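Local coordinates for putative peptidase (Chlamydophila abortus, PDB 3CE2), which probably acts as a zinc-dependent metallopeptidase of the M3B (oligopeptidase F) family, degrading a variety of small bioactive peptides, at residues W24-L29 with A90-D95; D97-E102 with N367-S372; I287-S292 with Q505-G510. All blocks are in the same frame, centred on the assembly; numbering follows the deposited sequence.

Contact 1 of 3, residues W24-L29 with A90-D95; sequences WDITPL and AHLTHD
The indole of Trp24 turns its six-membered end to Leu92: at the ring edge, close to the ring plane, sits the backbone carbonyl of Leu92, its O 3.4 Å from Trp24 CZ2. The Leu92 side chain reaches the same end of the indole, with its CD2 3.6 Å from Trp24 CH2, while the indole also touches Tyr375 and Leu387. A broad ring that is largely apolar suits this buried place, and its single polar atom, NE1, is satisfied by Gln96 OE1. With chi1 at 49°, CG sits between the residue's own N and carbonyl carbon, and the ring projects toward the helix. The contact lays the irregular chain ahead of helix 33-42 across the C-terminal part of helix 66-96, with the strand pair 375-377 and 385-387 alongside. Leu92 is forked between two neighbours, since its other methyl, CD1, meets Ile26 CG2 at 3.8 Å, the two side chains sliding past each other in opposite directions. Leu29 CD1 approaches that methyl more loosely, 4.4 Å from Leu92 CD1. Ile26 stretches on to the next helix residue, its CD1 3.7 Å from Thr93 OG1, a hydroxyl hydrogen-bonded to the carbonyl of Tyr89 one helical turn earlier.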
# COMPACT_ATOMS: atom_id res chain seq x y z
N TRP A 24 -4.73 -24.14 -3.88
CA TRP A 24 -5.96 -23.56 -3.52
C TRP A 24 -7.05 -24.27 -4.31
O TRP A 24 -6.77 -24.90 -5.34
CB TRP A 24 -5.98 -22.05 -3.77
CG TRP A 24 -5.51 -21.59 -5.09
CD1 TRP A 24 -5.60 -22.26 -6.28
CD2 TRP A 24 -4.90 -20.33 -5.39
NE1 TRP A 24 -5.07 -21.50 -7.29
CE2 TRP A 24 -4.63 -20.31 -6.77
CE3 TRP A 24 -4.56 -19.22 -4.61
CZ2 TRP A 24 -4.02 -19.22 -7.39
CZ3 TRP A 24 -3.96 -18.13 -5.23
CH2 TRP A 24 -3.70 -18.14 -6.61
N ASP A 25 -8.27 -24.18 -3.77
CA ASP A 25 -9.46 -24.77 -4.36
C ASP A 25 -10.36 -23.67 -4.88
O ASP A 25 -11.07 -23.00 -4.12
CB ASP A 25 -10.20 -25.63 -3.33
CG ASP A 25 -11.57 -26.11 -3.84
OD1 ASP A 25 -11.86 -26.03 -5.05
OD2 ASP A 25 -12.37 -26.59 -3.02
N ILE A 26 -10.32 -23.50 -6.20
CA ILE A 26 -11.05 -22.45 -6.86
C ILE A 26 -12.36 -22.95 -7.46
O ILE A 26 -13.03 -22.21 -8.17
CB ILE A 26 -10.20 -21.85 -7.97
CG1 ILE A 26 -9.82 -22.95 -8.98
CG2 ILE A 26 -8.94 -21.18 -7.38
CD1 ILE A 26 -9.29 -22.42 -10.29
N THR A 27 -12.71 -24.20 -7.20
CA THR A 27 -13.97 -24.75 -7.72
C THR A 27 -15.22 -24.05 -7.19
O THR A 27 -16.18 -23.89 -7.94
CB THR A 27 -14.08 -26.29 -7.49
OG1 THR A 27 -13.82 -26.59 -6.11
CG2 THR A 27 -13.07 -27.05 -8.34
N PRO A 28 -15.24 -23.60 -5.90
CA PRO A 28 -16.38 -22.77 -5.45
C PRO A 28 -16.72 -21.59 -6.38
O PRO A 28 -17.86 -21.14 -6.40
CB PRO A 28 -15.93 -22.25 -4.09
CG PRO A 28 -15.00 -23.32 -3.57
CD PRO A 28 -14.27 -23.84 -4.81
N LEU A 29 -15.76 -21.11 -7.16
CA LEU A 29 -16.06 -20.08 -8.15
C LEU A 29 -16.70 -20.71 -9.37
O LEU A 29 -17.84 -20.40 -9.74
CB LEU A 29 -14.80 -19.34 -8.56
CG LEU A 29 -14.41 -18.20 -7.63
CD1 LEU A 29 -12.93 -18.14 -7.52
CD2 LEU A 29 -14.92 -16.89 -8.17
N ALA A 90 -10.12 -16.39 -13.71
CA ALA A 90 -9.13 -16.43 -14.80
C ALA A 90 -7.72 -16.06 -14.31
O ALA A 90 -6.73 -16.75 -14.61
CB ALA A 90 -9.57 -15.53 -15.93
N HIS A 91 -7.63 -14.97 -13.56
CA HIS A 91 -6.35 -14.46 -13.04
C HIS A 91 -5.68 -15.46 -12.09
O HIS A 91 -4.47 -15.67 -12.14
CB HIS A 91 -6.58 -13.09 -12.38
CG HIS A 91 -5.48 -12.67 -11.47
ND1 HIS A 91 -5.56 -12.82 -10.09
CD2 HIS A 91 -4.28 -12.09 -11.72
CE1 HIS A 91 -4.44 -12.36 -9.54
NE2 HIS A 91 -3.65 -11.91 -10.51
N LEU A 92 -6.47 -16.08 -11.22
CA LEU A 92 -5.92 -17.06 -10.30
C LEU A 92 -5.41 -18.25 -11.10
O LEU A 92 -4.36 -18.81 -10.77
CB LEU A 92 -6.98 -17.52 -9.29
CG LEU A 92 -7.55 -16.60 -8.22
CD1 LEU A 92 -8.55 -17.40 -7.36
CD2 LEU A 92 -6.46 -15.99 -7.36
N THR A 93 -6.16 -18.65 -12.13
CA THR A 93 -5.81 -19.81 -12.97
C THR A 93 -4.48 -19.55 -13.69
O THR A 93 -3.56 -20.36 -13.64
CB THR A 93 -6.95 -20.14 -13.99
OG1 THR A 93 -8.08 -20.68 -13.29
CG2 THR A 93 -6.48 -21.15 -15.05
N HIS A 94 -4.40 -18.39 -14.33
CA HIS A 94 -3.20 -17.90 -14.97
C HIS A 94 -1.98 -17.90 -14.06
O HIS A 94 -0.88 -18.20 -14.50
CB HIS A 94 -3.47 -16.49 -15.50
CG HIS A 94 -2.25 -15.78 -16.01
ND1 HIS A 94 -1.57 -16.19 -17.14
CD2 HIS A 94 -1.62 -14.67 -15.57
CE1 HIS A 94 -0.56 -15.36 -17.36
NE2 HIS A 94 -0.57 -14.42 -16.43
N ASP A 95 -2.15 -17.56 -12.80
CA ASP A 95 -1.00 -17.42 -11.93
C ASP A 95 -0.43 -18.76 -11.48
O ASP A 95 0.70 -18.83 -10.97
CB ASP A 95 -1.35 -16.55 -10.73
CG ASP A 95 -1.39 -15.07 -11.07
OD1 ASP A 95 -0.98 -14.71 -12.19
OD2 ASP A 95 -1.85 -14.28 -10.22

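Contact 2 of 3, residues D97-E102 with N367-S372; sequences DITNQE and NLNKRS
Arg371 leaves its backbone extended, with CG opposite the main-chain N, and then folds twice, at chi2 (71°) and chi3 (63°), which brings the guanidinium back beside Ile98. There one face of the flat group receives the Ile98 CG2 methyl over its centre, 3.7 Å from Arg371 CZ. The branching of Ile98 explains the fit: with CG1 lodged between N and the carbonyl carbon, CG2 is placed beside the backbone N, and the side chain crosses the arginine at about a right angle. The guanidinium offers a flat face to the methyl while its N-H groups point outward round the rim; NE makes a salt bridge with Asp95.

The backbones are joined by one bond, from Ile98 N to Asn369 O at 2.6 Å, fairly straight at the hydrogen (161°) with the donor tilted from the carbonyl plane. Asn369 O also meets Asp97 CA at 3.3 Å in a CA-H...O contact. On the other flank, Asp97 and Asn369 lie side by side and point the same way, their carboxylate and amide planes nearly parallel, with Asp97 OD1 3.2 Å from Asn369 CB. Asp97 OD1 accepts from Thr99 OG1 on its syn side at 3.2 Å. Thr99 CG2 in turn rests 3.5 Å from Asn369 CG.

Asparagine suits position 369 because its backbone has positive phi, a conformation this residue tolerates well. Two beta turns meet here: a type II turn from Asn367 to Lys370 in the loop between two short strands, and a type I turn from Asp97 to Asn100 that links helices 66-96 and 101-120, with Asn100 as N-cap of the second helix through its bond to Gly103 N.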
# COMPACT_ATOMS: atom_id res chain seq x y z
N ASP A 97 0.38 -21.06 -13.53
CA ASP A 97 1.35 -21.34 -14.59
C ASP A 97 1.27 -20.25 -15.67
O ASP A 97 0.39 -20.26 -16.51
CB ASP A 97 1.09 -22.73 -15.19
CG ASP A 97 2.00 -23.05 -16.38
OD1 ASP A 97 2.92 -22.25 -16.71
OD2 ASP A 97 1.78 -24.12 -16.99
N ILE A 98 2.18 -19.29 -15.63
CA ILE A 98 1.96 -18.05 -16.38
C ILE A 98 2.19 -18.18 -17.88
O ILE A 98 1.85 -17.27 -18.66
CB ILE A 98 2.76 -16.90 -15.77
CG1 ILE A 98 4.27 -17.14 -15.92
CG2 ILE A 98 2.37 -16.72 -14.28
CD1 ILE A 98 5.15 -15.99 -15.33
N THR A 99 2.72 -19.32 -18.30
CA THR A 99 2.97 -19.54 -19.72
C THR A 99 1.86 -20.34 -20.40
O THR A 99 1.76 -20.34 -21.61
CB THR A 99 4.27 -20.29 -19.96
OG1 THR A 99 4.06 -21.67 -19.62
CG2 THR A 99 5.41 -19.69 -19.15
N ASN A 100 1.05 -21.03 -19.61
CA ASN A 100 -0.11 -21.70 -20.17
C ASN A 100 -0.95 -20.86 -21.13
O ASN A 100 -1.42 -19.77 -20.76
CB ASN A 100 -0.99 -22.19 -19.05
CG ASN A 100 -2.06 -23.11 -19.55
OD1 ASN A 100 -3.02 -22.67 -20.20
ND2 ASN A 100 -1.90 -24.38 -19.28
N GLN A 101 -1.17 -21.37 -22.34
CA GLN A 101 -1.77 -20.58 -23.42
C GLN A 101 -3.26 -20.27 -23.22
O GLN A 101 -3.74 -19.18 -23.57
CB GLN A 101 -1.54 -21.22 -24.79
CG GLN A 101 -1.91 -20.28 -25.97
CD GLN A 101 -1.51 -18.78 -25.74
OE1 GLN A 101 -0.31 -18.43 -25.67
NE2 GLN A 101 -2.53 -17.91 -25.64
N GLU A 102 -3.98 -21.23 -22.68
CA GLU A 102 -5.39 -21.03 -22.36
C GLU A 102 -5.51 -20.10 -21.13
O GLU A 102 -6.28 -19.14 -21.15
CB GLU A 102 -6.03 -22.38 -22.11
CG GLU A 102 -7.51 -22.34 -22.00
CD GLU A 102 -8.05 -23.67 -21.55
OE1 GLU A 102 -8.58 -24.41 -22.41
OE2 GLU A 102 -7.92 -23.98 -20.35
N ASN A 367 5.93 -23.77 -8.25
CA ASN A 367 6.01 -24.74 -9.33
C ASN A 367 6.44 -24.04 -10.60
O ASN A 367 6.47 -22.80 -10.67
CB ASN A 367 4.71 -25.53 -9.52
CG ASN A 367 3.51 -24.64 -9.86
OD1 ASN A 367 2.60 -24.47 -9.03
ND2 ASN A 367 3.49 -24.08 -11.06
N LEU A 368 6.78 -24.81 -11.62
CA LEU A 368 7.32 -24.24 -12.82
C LEU A 368 6.37 -23.16 -13.32
O LEU A 368 5.20 -23.43 -13.55
CB LEU A 368 7.51 -25.31 -13.89
CG LEU A 368 8.19 -24.79 -15.16
CD1 LEU A 368 9.71 -24.66 -14.98
CD2 LEU A 368 7.83 -25.69 -16.32
N ASN A 369 6.87 -21.93 -13.45
CA ASN A 369 6.10 -20.83 -14.03
C ASN A 369 4.91 -20.28 -13.24
O ASN A 369 4.07 -19.56 -13.80
CB ASN A 369 5.70 -21.20 -15.46
CG ASN A 369 6.90 -21.29 -16.38
OD1 ASN A 369 6.98 -22.20 -17.20
ND2 ASN A 369 7.85 -20.37 -16.24
N LYS A 370 4.84 -20.63 -11.95
CA LYS A 370 3.88 -20.04 -11.05
C LYS A 370 4.27 -18.58 -10.81
O LYS A 370 5.45 -18.29 -10.70
CB LYS A 370 3.88 -20.79 -9.72
CG LYS A 370 2.78 -20.32 -8.75
CD LYS A 370 2.89 -21.07 -7.43
CE LYS A 370 1.91 -20.57 -6.40
NZ LYS A 370 1.89 -21.52 -5.24
N ARG A 371 3.29 -17.66 -10.76
CA ARG A 371 3.58 -16.25 -10.46
C ARG A 371 4.50 -16.15 -9.23
O ARG A 371 4.36 -16.93 -8.28
CB ARG A 371 2.28 -15.48 -10.20
CG ARG A 371 2.46 -13.99 -9.87
CD ARG A 371 2.90 -13.25 -11.10
NE ARG A 371 1.88 -13.30 -12.16
CZ ARG A 371 2.11 -13.07 -13.46
NH1 ARG A 371 3.34 -12.79 -13.88
NH2 ARG A 371 1.11 -13.15 -14.34
N SER A 372 5.43 -15.20 -9.27
CA SER A 372 6.37 -14.98 -8.15
C SER A 372 5.77 -14.22 -6.96
O SER A 372 4.72 -13.55 -7.07
CB SER A 372 7.56 -14.14 -8.64
OG SER A 372 8.60 -14.99 -9.06

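Contact 3 of 3, residues I287-S292 with Q505-G510; sequences IVKKNS and QNEFYG
Two helix ends meet in this contact: the end of helix 278-289, with the type I turn from Lys289 to Ser292 that leads into helix 292-306, and the last turn of helix 494-509. Both belong to the helical body of the M3 peptidase family, and the side chain of Lys289 lies about 11 Å from that of the zinc ligand His484.

Lys289 and Phe508 carry most of the area. The extended lysine chain passes the ring at a slant with its methylenes and carries its ammonium group on to Glu507. Lys289 CG is 3.9 Å from Phe508 CZ. On the neighbouring part of the ring Val288 CG1 approaches Phe508 CE1, again at 3.9 Å. Phe508 suits this spot because its ring is long enough to reach from its own helix to the other; Leu474 and Ile295 also touch it, while Phe470, Val473 and Ile592 pack on Val288.

At the outer margin, Lys289 NZ forms a salt bridge with Glu507, standing equally far from its two carboxylate oxygens: 3.4 Å to OE1 and 3.4 Å to OE2 of Glu507, both weak as hydrogen bonds. Glu507 is extended as well and crosses the lysine obliquely, its OE1 3.3 Å from Lys289 CD. The backbones come nearest at Ser292, whose small side chain allows the approach: its CB is 3.4 Å from the carbonyl O of Glu507.

Since the ion pair is long and its glutamate exposed, it probably adds only modestly to the hold between the helix ends, drawing the lysine's ammonium group to the exposed glutamate while its aliphatic part packs on the buried phenyl ring.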
# COMPACT_ATOMS: atom_id res chain seq x y z
N ILE A 287 4.01 16.37 14.64
CA ILE A 287 4.22 15.48 15.77
C ILE A 287 5.42 14.57 15.54
O ILE A 287 6.22 14.34 16.45
CB ILE A 287 2.96 14.65 16.14
CG1 ILE A 287 2.20 15.32 17.28
CG2 ILE A 287 3.37 13.34 16.70
CD1 ILE A 287 1.44 16.60 16.88
N VAL A 288 5.57 14.08 14.32
CA VAL A 288 6.66 13.19 14.01
C VAL A 288 8.00 13.90 14.16
O VAL A 288 8.91 13.37 14.80
CB VAL A 288 6.51 12.55 12.62
CG1 VAL A 288 7.80 11.88 12.23
CG2 VAL A 288 5.41 11.51 12.66
N LYS A 289 8.13 15.11 13.60
CA LYS A 289 9.35 15.89 13.81
C LYS A 289 9.67 16.11 15.28
O LYS A 289 10.81 15.98 15.69
CB LYS A 289 9.24 17.26 13.13
CG LYS A 289 9.33 17.20 11.63
CD LYS A 289 9.24 18.60 11.03
CE LYS A 289 9.23 18.52 9.51
NZ LYS A 289 9.31 19.88 8.90
N LYS A 290 8.66 16.43 16.09
CA LYS A 290 8.90 16.59 17.52
C LYS A 290 9.30 15.29 18.20
O LYS A 290 9.69 15.33 19.36
CB LYS A 290 7.71 17.19 18.24
CG LYS A 290 7.42 18.65 17.95
CD LYS A 290 6.21 19.06 18.76
CE LYS A 290 5.27 19.93 17.96
NZ LYS A 290 3.84 19.56 18.20
N ASN A 291 9.19 14.15 17.51
CA ASN A 291 9.68 12.90 18.10
C ASN A 291 10.92 12.36 17.44
O ASN A 291 11.31 11.20 17.67
CB ASN A 291 8.61 11.82 18.13
CG ASN A 291 7.42 12.22 18.98
OD1 ASN A 291 7.26 11.73 20.09
ND2 ASN A 291 6.60 13.11 18.46
N SER A 292 11.56 13.24 16.67
CA SER A 292 12.86 12.96 16.07
C SER A 292 13.78 12.26 17.05
O SER A 292 14.58 11.39 16.65
CB SER A 292 13.53 14.21 15.49
OG SER A 292 13.18 15.41 16.18
N GLN A 505 16.52 16.62 6.34
CA GLN A 505 17.33 15.51 6.85
C GLN A 505 17.83 15.89 8.21
O GLN A 505 18.06 15.05 9.09
CB GLN A 505 18.52 15.23 5.94
CG GLN A 505 18.11 14.63 4.61
CD GLN A 505 19.27 14.52 3.68
OE1 GLN A 505 19.74 15.53 3.17
NE2 GLN A 505 19.76 13.31 3.46
N ASN A 506 17.98 17.18 8.39
CA ASN A 506 18.49 17.69 9.61
C ASN A 506 17.50 17.63 10.74
O ASN A 506 17.82 17.12 11.80
CB ASN A 506 18.96 19.11 9.40
CG ASN A 506 20.34 19.28 9.88
OD1 ASN A 506 20.59 19.26 11.08
ND2 ASN A 506 21.29 19.37 8.94
N GLU A 507 16.29 18.13 10.51
CA GLU A 507 15.22 18.02 11.51
C GLU A 507 15.04 16.58 11.98
O GLU A 507 14.66 16.35 13.11
CB GLU A 507 13.89 18.62 11.02
CG GLU A 507 13.97 20.09 10.64
CD GLU A 507 12.63 20.69 10.19
OE1 GLU A 507 11.73 20.82 11.06
OE2 GLU A 507 12.47 21.05 8.99
N PHE A 508 15.32 15.61 11.12
CA PHE A 508 15.05 14.23 11.49
C PHE A 508 16.27 13.54 12.01
O PHE A 508 16.20 12.74 12.93
CB PHE A 508 14.52 13.44 10.30
CG PHE A 508 13.08 13.72 9.97
CD1 PHE A 508 12.09 12.85 10.35
CD2 PHE A 508 12.73 14.86 9.28
CE1 PHE A 508 10.76 13.12 10.06
CE2 PHE A 508 11.40 15.12 8.97
CZ PHE A 508 10.42 14.25 9.37
N TYR A 509 17.42 13.84 11.42
CA TYR A 509 18.56 12.99 11.64
C TYR A 509 19.73 13.73 12.21
O TYR A 509 20.77 13.12 12.51
CB TYR A 509 18.96 12.36 10.30
CG TYR A 509 17.91 11.45 9.71
CD1 TYR A 509 17.61 10.23 10.30
CD2 TYR A 509 17.23 11.80 8.56
CE1 TYR A 509 16.66 9.38 9.76
CE2 TYR A 509 16.26 10.98 8.02
CZ TYR A 509 15.99 9.76 8.62
OH TYR A 509 15.01 8.95 8.07
N GLY A 510 19.57 15.05 12.34
CA GLY A 510 20.63 15.97 12.80
C GLY A 510 21.37 15.58 14.08
O GLY A 510 22.59 15.71 14.16

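From the N terminus, the chain first closes contact 1, where 60 mainly helical residues separate the loop before helix 33-42 from the end of helix 66-96. Contact 2 opens just beyond and spans 264 residues to 367-372; contacts 1 and 2 touch, their centres 13 Å apart, together joining the N-terminal loop and helices 66-96 and 101-120 to the loop between strands 362-363 and 375-377. Before contact 2 closes, contact 3 opens at 287-292, so these two cross, whereas contacts 1 and 3 are in series. Contact 3 joins helix 278-289 to helix 494-509, and its loop includes zinc ligands His402, His406 and Glu430. It lies on the opposite side of the chain's centre, about 47 Å from each of the others, centre to centre.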